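Local coordinates for protein transcriptional activator, putative, Baf family (Campylobacter jejuni, PDB 2NRH) that probably catalyses the ATP-dependent phosphorylation of pantothenate, the first step of coenzyme A biosynthesis, as a homodimeric type III pantothenate kinase, at residues V88-D91 against T97-I100; L160-A165 against L171-G176; Y82-G87 against K192-R197. The protein carries 2 engineered substitutions. One frame throughout, in Å; residues are numbered along the deposited sequence.

Interaction 1: V88-D91 against T97-I100; sequences VVVD and TIDI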
loop_
_atom_site.group_PDB
_atom_site.type_symbol
_atom_site.label_atom_id
_atom_site.label_comp_id
_atom_site.label_asym_id
_atom_site.label_seq_id
_atom_site.Cartn_x
_atom_site.Cartn_y
_atom_site.Cartn_z
ATOM N N VAL B 88 7.238 18.601 4.896
ATOM C CA VAL B 88 7.102 17.263 4.392
ATOM C C VAL B 88 6.511 17.431 3.022
ATOM O O VAL B 88 5.508 18.107 2.875
ATOM C CB VAL B 88 6.262 16.361 5.293
ATOM C CG1 VAL B 88 5.959 15.017 4.573
ATOM C CG2 VAL B 88 7.014 16.115 6.570
ATOM N N VAL B 89 7.213 16.859 2.027
ATOM C CA VAL B 89 6.795 16.842 0.621
ATOM C C VAL B 89 6.239 15.483 0.168
ATOM O O VAL B 89 6.882 14.478 0.292
ATOM C CB VAL B 89 7.888 17.331 -0.305
ATOM C CG1 VAL B 89 7.329 17.486 -1.730
ATOM C CG2 VAL B 89 8.425 18.668 0.174
ATOM N N VAL B 90 5.004 15.513 -0.341
ATOM C CA VAL B 90 4.224 14.340 -0.756
ATOM C C VAL B 90 3.853 14.553 -2.205
ATOM O O VAL B 90 3.201 15.526 -2.526
ATOM C CB VAL B 90 2.960 14.130 0.137
ATOM C CG1 VAL B 90 2.247 12.751 -0.175
ATOM C CG2 VAL B 90 3.350 14.123 1.629
ATOM N N ASP B 91 4.352 13.686 -3.088
ATOM C CA ASP B 91 3.971 13.670 -4.497
ATOM C C ASP B 91 3.141 12.401 -4.691
ATOM O O ASP B 91 3.647 11.247 -4.643
ATOM C CB ASP B 91 5.191 13.643 -5.396
ATOM C CG ASP B 91 4.857 13.865 -6.863
ATOM O OD1 ASP B 91 3.675 14.083 -7.209
ATOM O OD2 ASP B 91 5.812 13.843 -7.707
ATOM N N THR B 97 5.438 9.352 -2.944
ATOM C CA THR B 97 6.723 9.538 -2.239
ATOM C C THR B 97 6.567 10.620 -1.184
ATOM O O THR B 97 5.915 11.623 -1.419
ATOM C CB THR B 97 7.837 9.884 -3.206
ATOM O OG1 THR B 97 7.502 11.119 -3.866
ATOM C CG2 THR B 97 7.958 8.754 -4.222
ATOM N N ILE B 98 7.084 10.346 0.010
ATOM C CA ILE B 98 7.022 11.277 1.149
ATOM C C ILE B 98 8.449 11.633 1.541
ATOM O O ILE B 98 9.226 10.790 1.930
ATOM C CB ILE B 98 6.244 10.656 2.348
ATOM C CG1 ILE B 98 4.818 10.287 1.980
ATOM C CG2 ILE B 98 6.105 11.662 3.490
ATOM C CD1 ILE B 98 4.580 8.854 1.656
ATOM N N ASP B 99 8.822 12.881 1.399
ATOM C CA ASP B 99 10.197 13.318 1.736
ATOM C C ASP B 99 10.217 14.382 2.842
ATOM O O ASP B 99 9.365 15.281 2.913
ATOM C CB ASP B 99 10.906 13.828 0.487
ATOM C CG ASP B 99 11.290 12.690 -0.485
ATOM O OD1 ASP B 99 12.214 11.909 -0.124
ATOM O OD2 ASP B 99 10.664 12.599 -1.594
ATOM N N ILE B 100 11.222 14.299 3.691
ATOM C CA ILE B 100 11.279 15.180 4.852
ATOM C C ILE B 100 12.423 16.171 4.790
ATOM O O ILE B 100 13.584 15.777 4.732
ATOM C CB ILE B 100 11.274 14.373 6.185
ATOM C CG1 ILE B 100 9.981 13.503 6.288
ATOM C CG2 ILE B 100 11.338 15.343 7.389
ATOM C CD1 ILE B 100 9.943 12.267 5.417
HETATM O O HOH W 1 8.339 13.384 -2.312
#

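Interaction 2: L160-A165 against L171-G176; sequences LLIKDA and LYFTGG. With SO4 (sulfate ion), chain E.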
loop_
_atom_site.group_PDB
_atom_site.type_symbol
_atom_site.label_atom_id
_atom_site.label_comp_id
_atom_site.label_asym_id
_atom_site.label_seq_id
_atom_site.Cartn_x
_atom_site.Cartn_y
_atom_site.Cartn_z
ATOM N N LEU B 160 -2.108 8.157 8.161
ATOM C CA LEU B 160 -1.281 7.995 9.347
ATOM C C LEU B 160 0.206 8.059 9.082
ATOM O O LEU B 160 0.931 8.672 9.882
ATOM C CB LEU B 160 -1.627 6.721 10.132
ATOM C CG LEU B 160 -3.025 6.542 10.748
ATOM C CD1 LEU B 160 -3.200 5.127 11.239
ATOM C CD2 LEU B 160 -3.217 7.557 11.869
ATOM N N LEU B 161 0.683 7.445 7.990
ATOM C CA LEU B 161 2.089 7.620 7.616
ATOM C C LEU B 161 2.445 9.071 7.432
ATOM O O LEU B 161 3.497 9.504 7.896
ATOM C CB LEU B 161 2.485 6.841 6.364
ATOM C CG LEU B 161 2.693 5.377 6.675
ATOM C CD1 LEU B 161 2.363 4.603 5.420
ATOM C CD2 LEU B 161 4.130 5.095 7.221
ATOM N N ILE B 162 1.604 9.838 6.770
ATOM C CA ILE B 162 1.977 11.221 6.589
ATOM C C ILE B 162 1.923 12.059 7.878
ATOM O O ILE B 162 2.748 12.955 8.050
ATOM C CB ILE B 162 1.165 11.903 5.532
ATOM C CG1 ILE B 162 1.517 11.339 4.147
ATOM C CG2 ILE B 162 1.352 13.419 5.634
ATOM C CD1 ILE B 162 0.407 11.587 3.148
ATOM N N LYS B 163 0.962 11.749 8.756
ATOM C CA LYS B 163 0.793 12.434 10.033
ATOM C C LYS B 163 2.017 12.202 10.909
ATOM O O LYS B 163 2.541 13.114 11.517
ATOM C CB LYS B 163 -0.471 11.952 10.780
ATOM C CG LYS B 163 -1.129 13.051 11.643
ATOM C CD LYS B 163 -1.616 12.550 12.985
ATOM C CE LYS B 163 -3.021 11.971 12.918
ATOM N NZ LYS B 163 -4.036 12.778 13.702
ATOM N N ASP B 164 2.458 10.968 10.941
ATOM C CA ASP B 164 3.598 10.583 11.724
ATOM C C ASP B 164 4.894 11.258 11.223
ATOM O O ASP B 164 5.737 11.653 12.027
ATOM C CB ASP B 164 3.721 9.062 11.648
ATOM C CG ASP B 164 4.895 8.542 12.380
ATOM O OD1 ASP B 164 4.868 8.521 13.624
ATOM O OD2 ASP B 164 5.856 8.125 11.723
ATOM N N ALA B 165 5.035 11.383 9.902
ATOM C CA ALA B 165 6.258 11.897 9.308
ATOM C C ALA B 165 6.344 13.410 9.491
ATOM O O ALA B 165 7.433 13.945 9.583
ATOM C CB ALA B 165 6.352 11.529 7.820
ATOM N N LEU B 171 3.114 20.704 5.585
ATOM C CA LEU B 171 2.986 19.751 4.485
ATOM C C LEU B 171 2.791 20.454 3.183
ATOM O O LEU B 171 2.012 21.401 3.101
ATOM C CB LEU B 171 1.782 18.871 4.658
ATOM C CG LEU B 171 1.933 17.648 5.523
ATOM C CD1 LEU B 171 0.564 17.245 6.029
ATOM C CD2 LEU B 171 2.532 16.593 4.681
ATOM N N TYR B 172 3.505 19.981 2.160
ATOM C CA TYR B 172 3.264 20.413 0.822
ATOM C C TYR B 172 2.857 19.152 0.048
ATOM O O TYR B 172 3.362 18.043 0.352
ATOM C CB TYR B 172 4.515 21.079 0.283
ATOM C CG TYR B 172 4.977 22.254 1.152
ATOM C CD1 TYR B 172 4.621 23.555 0.817
ATOM C CD2 TYR B 172 5.728 22.052 2.314
ATOM C CE1 TYR B 172 5.013 24.589 1.551
ATOM C CE2 TYR B 172 6.125 23.096 3.085
ATOM C CZ TYR B 172 5.753 24.371 2.701
ATOM O OH TYR B 172 6.133 25.471 3.423
ATOM N N PHE B 173 1.917 19.321 -0.890
ATOM C CA PHE B 173 1.330 18.223 -1.617
ATOM C C PHE B 173 1.343 18.593 -3.073
ATOM O O PHE B 173 1.219 19.775 -3.402
ATOM C CB PHE B 173 -0.137 17.969 -1.210
ATOM C CG PHE B 173 -0.301 17.027 -0.068
ATOM C CD1 PHE B 173 -0.364 15.655 -0.282
ATOM C CD2 PHE B 173 -0.406 17.508 1.225
ATOM C CE1 PHE B 173 -0.506 14.754 0.807
ATOM C CE2 PHE B 173 -0.552 16.639 2.286
ATOM C CZ PHE B 173 -0.607 15.239 2.072
ATOM N N THR B 174 1.509 17.580 -3.930
ATOM C CA THR B 174 1.522 17.785 -5.395
ATOM C C THR B 174 1.111 16.495 -6.058
ATOM O O THR B 174 0.900 15.483 -5.376
ATOM C CB THR B 174 2.919 18.349 -5.960
ATOM O OG1 THR B 174 2.772 18.791 -7.317
ATOM C CG2 THR B 174 4.069 17.347 -5.856
ATOM N N GLY B 175 0.938 16.532 -7.367
ATOM C CA GLY B 175 0.559 15.314 -8.088
ATOM C C GLY B 175 -0.948 15.147 -8.258
ATOM O O GLY B 175 -1.733 15.832 -7.581
ATOM N N GLY B 176 -1.339 14.249 -9.176
ATOM C CA GLY B 176 -2.742 13.995 -9.520
ATOM C C GLY B 176 -3.613 13.691 -8.331
ATOM O O GLY B 176 -4.788 14.002 -8.358
HETATM S S SO4 E . 0.652 12.743 -11.580
HETATM O O1 SO4 E . 0.888 13.259 -10.247
HETATM O O2 SO4 E . -0.742 12.326 -11.682
HETATM O O3 SO4 E . 0.923 13.808 -12.553
HETATM O O4 SO4 E . 1.508 11.559 -11.806
#

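Interaction 3: Y82-G87 against K192-R197; sequences YTIEDG and KLLIFR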
loop_
_atom_site.group_PDB
_atom_site.type_symbol
_atom_site.label_atom_id
_atom_site.label_comp_id
_atom_site.label_asym_id
_atom_site.label_seq_id
_atom_site.Cartn_x
_atom_site.Cartn_y
_atom_site.Cartn_z
ATOM N N TYR B 82 12.800 21.105 -3.686
ATOM C CA TYR B 82 13.825 22.093 -3.852
ATOM C C TYR B 82 13.429 23.503 -3.353
ATOM O O TYR B 82 14.307 24.234 -2.884
ATOM C CB TYR B 82 14.213 22.189 -5.320
ATOM C CG TYR B 82 15.597 22.749 -5.540
ATOM C CD1 TYR B 82 16.697 22.200 -4.879
ATOM C CD2 TYR B 82 15.816 23.816 -6.402
ATOM C CE1 TYR B 82 17.955 22.678 -5.067
ATOM C CE2 TYR B 82 17.110 24.299 -6.603
ATOM C CZ TYR B 82 18.157 23.707 -5.932
ATOM O OH TYR B 82 19.441 24.127 -6.129
ATOM N N THR B 83 12.160 23.921 -3.512
ATOM C CA THR B 83 11.784 25.296 -3.083
ATOM C C THR B 83 11.354 25.313 -1.596
ATOM O O THR B 83 10.874 26.319 -1.080
ATOM C CB THR B 83 10.684 25.887 -3.928
ATOM O OG1 THR B 83 9.555 25.013 -3.885
ATOM C CG2 THR B 83 11.127 26.045 -5.323
ATOM N N ILE B 84 11.546 24.183 -0.927
ATOM C CA ILE B 84 11.109 23.994 0.466
ATOM C C ILE B 84 12.299 23.947 1.425
ATOM O O ILE B 84 13.266 23.237 1.196
ATOM C CB ILE B 84 10.103 22.761 0.558
ATOM C CG1 ILE B 84 8.761 23.211 -0.058
ATOM C CG2 ILE B 84 9.861 22.278 1.994
ATOM C CD1 ILE B 84 8.204 22.300 -1.031
ATOM N N GLU B 85 12.213 24.756 2.478
ATOM C CA GLU B 85 13.251 24.900 3.504
ATOM C C GLU B 85 13.006 23.945 4.633
ATOM O O GLU B 85 13.932 23.402 5.189
ATOM C CB GLU B 85 13.270 26.346 4.051
ATOM C CG GLU B 85 14.040 27.415 3.131
ATOM C CD GLU B 85 13.558 28.913 3.313
ATOM O OE1 GLU B 85 12.917 29.303 4.354
ATOM O OE2 GLU B 85 13.807 29.701 2.371
ATOM N N ASP B 86 11.747 23.791 5.002
ATOM C CA ASP B 86 11.321 22.929 6.100
ATOM C C ASP B 86 9.963 22.455 5.696
ATOM O O ASP B 86 9.167 23.274 5.207
ATOM C CB ASP B 86 11.143 23.706 7.404
ATOM C CG ASP B 86 12.422 24.322 7.870
ATOM O OD1 ASP B 86 13.221 23.574 8.481
ATOM O OD2 ASP B 86 12.629 25.538 7.580
ATOM N N GLY B 87 9.710 21.161 5.897
ATOM C CA GLY B 87 8.429 20.582 5.571
ATOM C C GLY B 87 8.439 19.134 5.082
ATOM O O GLY B 87 9.497 18.504 4.897
ATOM N N LYS B 192 0.021 22.026 -7.457
ATOM C CA LYS B 192 0.151 21.204 -8.649
ATOM C C LYS B 192 1.512 21.365 -9.295
ATOM O O LYS B 192 2.001 20.448 -9.958
ATOM C CB LYS B 192 -0.929 21.626 -9.648
ATOM C CG LYS B 192 -0.948 20.893 -10.980
ATOM C CD LYS B 192 -2.044 21.464 -11.859
ATOM C CE LYS B 192 -2.377 20.510 -12.975
ATOM N NZ LYS B 192 -2.928 21.296 -14.157
ATOM N N LEU B 193 2.114 22.531 -9.105
ATOM C CA LEU B 193 3.332 22.864 -9.799
ATOM C C LEU B 193 4.589 22.827 -8.945
ATOM O O LEU B 193 5.550 23.491 -9.279
ATOM C CB LEU B 193 3.223 24.249 -10.443
ATOM C CG LEU B 193 2.013 24.660 -11.295
ATOM C CD1 LEU B 193 1.991 26.181 -11.434
ATOM C CD2 LEU B 193 2.001 24.040 -12.669
ATOM N N LEU B 194 4.622 22.039 -7.878
ATOM C CA LEU B 194 5.816 22.016 -7.032
ATOM C C LEU B 194 7.153 21.807 -7.766
ATOM O O LEU B 194 8.168 22.468 -7.466
ATOM C CB LEU B 194 5.708 20.956 -5.938
ATOM C CG LEU B 194 5.421 21.460 -4.555
ATOM C CD1 LEU B 194 5.921 20.437 -3.582
ATOM C CD2 LEU B 194 6.090 22.890 -4.284
ATOM N N ILE B 195 7.138 20.864 -8.696
ATOM C CA ILE B 195 8.319 20.400 -9.379
ATOM C C ILE B 195 8.779 21.512 -10.306
ATOM O O ILE B 195 9.951 21.839 -10.327
ATOM C CB ILE B 195 8.025 19.048 -10.136
ATOM C CG1 ILE B 195 8.018 17.897 -9.144
ATOM C CG2 ILE B 195 9.078 18.737 -11.133
ATOM C CD1 ILE B 195 7.839 16.532 -9.776
ATOM N N PHE B 196 7.848 22.072 -11.079
ATOM C CA PHE B 196 8.166 23.153 -12.016
ATOM C C PHE B 196 8.669 24.400 -11.299
ATOM O O PHE B 196 9.370 25.210 -11.911
ATOM C CB PHE B 196 6.944 23.529 -12.859
ATOM C CG PHE B 196 6.642 22.583 -13.950
ATOM C CD1 PHE B 196 7.600 22.268 -14.911
ATOM C CD2 PHE B 196 5.376 22.003 -14.039
ATOM C CE1 PHE B 196 7.318 21.368 -15.938
ATOM C CE2 PHE B 196 5.070 21.100 -15.067
ATOM C CZ PHE B 196 6.053 20.783 -16.024
ATOM N N ARG B 197 8.276 24.582 -10.038
ATOM C CA ARG B 197 8.851 25.627 -9.181
ATOM C C ARG B 197 10.337 25.358 -8.809
ATOM O O ARG B 197 11.165 26.267 -8.842
ATOM C CB ARG B 197 8.020 25.816 -7.900
ATOM C CG ARG B 197 6.616 26.370 -8.114
ATOM C CD ARG B 197 5.948 26.894 -6.780
ATOM N NE ARG B 197 5.155 28.114 -7.037
ATOM C CZ ARG B 197 4.892 29.077 -6.140
ATOM N NH1 ARG B 197 5.322 29.002 -4.871
ATOM N NH2 ARG B 197 4.171 30.127 -6.516
HETATM O O HOH W 2 9.693 22.806 -5.214
#

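Interaction 1: V88-D91 against T97-I100
The flat peptide groups of Val89 and Asp99 meet through a reciprocal pair of backbone bonds. Val89 N reaches Asp99 O at 2.8 Å, Asp99 N returns to Val89 O at 2.7 Å, and each donor lies in the carbonyl plane of its acceptor. On one face of this ladder sit Val88, Val90, Ile98 and Ile100; on the other are Val89, Asp91, Thr97 and Asp99. The motif is the antiparallel beta hairpin of strands 87-92 and 95-102, at the centre of the second sheet of an ASKHA-type kinase fold. A second hydrogen-bonded pair, Asp91 with Thr97, is longer; the bond from Asp91 N to Thr97 O lies in the carbonyl plane, whereas Thr97 N stands tilted 27° from that of Asp91 O.

On the face of Val88 and Ile98, Val88 CG1, anti to the backbone N (chi1 170°), runs obliquely to Ile98 and touches its CG2 at 3.5 Å. Val90 lies alongside Ile98, and Val88 alongside Ile100, which also packs on Phe142 of the second subunit. On the face that carries Asp91, Thr97 and Asp99 beside Val89, Asp99 OD1 forms a salt bridge with Arg77, a predicted substrate-binding residue, and a hydrogen bond with His106. Its other oxygen, OD2, is hydrogen-bonded to a water at 2.6 Å, and Thr97 OG1 is hydrogen-bonded to the same water at 2.9 Å.

Interaction 2: L160-A165 against L171-G176
Ile162 spans from helix 146-165 to Leu171 and Phe173 of strand 171-174 with its two branches. Its CB points toward the strand and divides the side chain there. The short branch, CG2, stands anti to the backbone N and touches both methyls of Leu171, CD2 at 3.5 Å and CD1 at 3.9 Å; the two side chains lie at a slant to each other. The long branch leaves through CG1, which is anti to the carbonyl carbon (chi1 -69°), and nearly straight on through chi2, 158°. Its tip, CD1, is thereby carried to the phenyl ring of Phe173. There it arrives at the edge, near the ring plane, with CZ at 3.9 Å, rather than over a face.

This is helix-on-sheet packing in the second ASKHA-type domain, where strand 171-174 runs parallel to strand 87-92. Val90 of that neighbouring strand and Phe185 from a loop join the same buried apolar layer. Leu161 and Ala165 of the same helix pack on Gly157 and Phe142 of the second subunit, so this helix also takes part in the dimer contact.

Beyond the strand the chain turns into Gly175 and Gly176. A sulfate, probably from the crystallisation liquor, settles against them: Gly176 N donates to its O1 at 2.7 Å with an N-H...O angle of 160°, and Gly175 CA lies 3.0 Å from the same oxygen.

Interaction 3: Y82-G87 against K192-R197
Thr83 meets Leu194 and Arg197 through a split set by chi1 of 57°: OG1 stands between the backbone N and the carbonyl carbon, while CG2 lies anti to the carbonyl carbon. The methyl is thus laid on the first turn of the helix, with CG2 3.5 Å from Arg197 O and 4.0 Å from Arg197 CB. The hydroxyl instead faces Leu194 at a slant, with CD2 4.1 Å from OG1. A water bridges the Thr83 side chain to the helix backbone, hydrogen-bonded to Thr83 OG1 at 2.6 Å and to Leu194 O at 2.7 Å.

Helix 194-204, with Leu193 at its N-cap position, is the last helix of the chain, and this contact seats its start on the loop between helix 75-81 and strand 87-92. Phe196, on another side of the helix, packs on Leu5 and Asp7 of strand 4-8, so the same turn touches both beta sheets of the ASKHA-type fold.

Ile84 crosses Leu194 at about a right angle. With chi1 at -73° and chi2 at 131°, Ile84 carries its terminal CD1 to both Leu194 methyls, CD1 and CD2 each at 3.9 Å. Val89 of strand 87-92 packs against both side chains.

Strand 87-92 joins all three contacts. Interactions 1 and 2, centres about 6 Å apart, share the sheet: Val88 O and Tyr172 N lie 2.8 Å apart and Val90 O and Thr174 N 3.0 Å apart, probable hydrogen bonds both, and Val90 CG1 meets Phe173 CE1 at 3.5 Å. Interaction 3 covers the opposite face, where Val89 CG1 packs on Leu194 CD1 at 3.8 Å, and both other contacts are nested inside the chain loop it closes. Asp91, predicted to bind potassium, lies where they converge: between nearest atoms, its side chain is about 5 Å from that of Asp76, the predicted proton acceptor, and about 4 Å from the sulfate held by Gly176 in interaction 2.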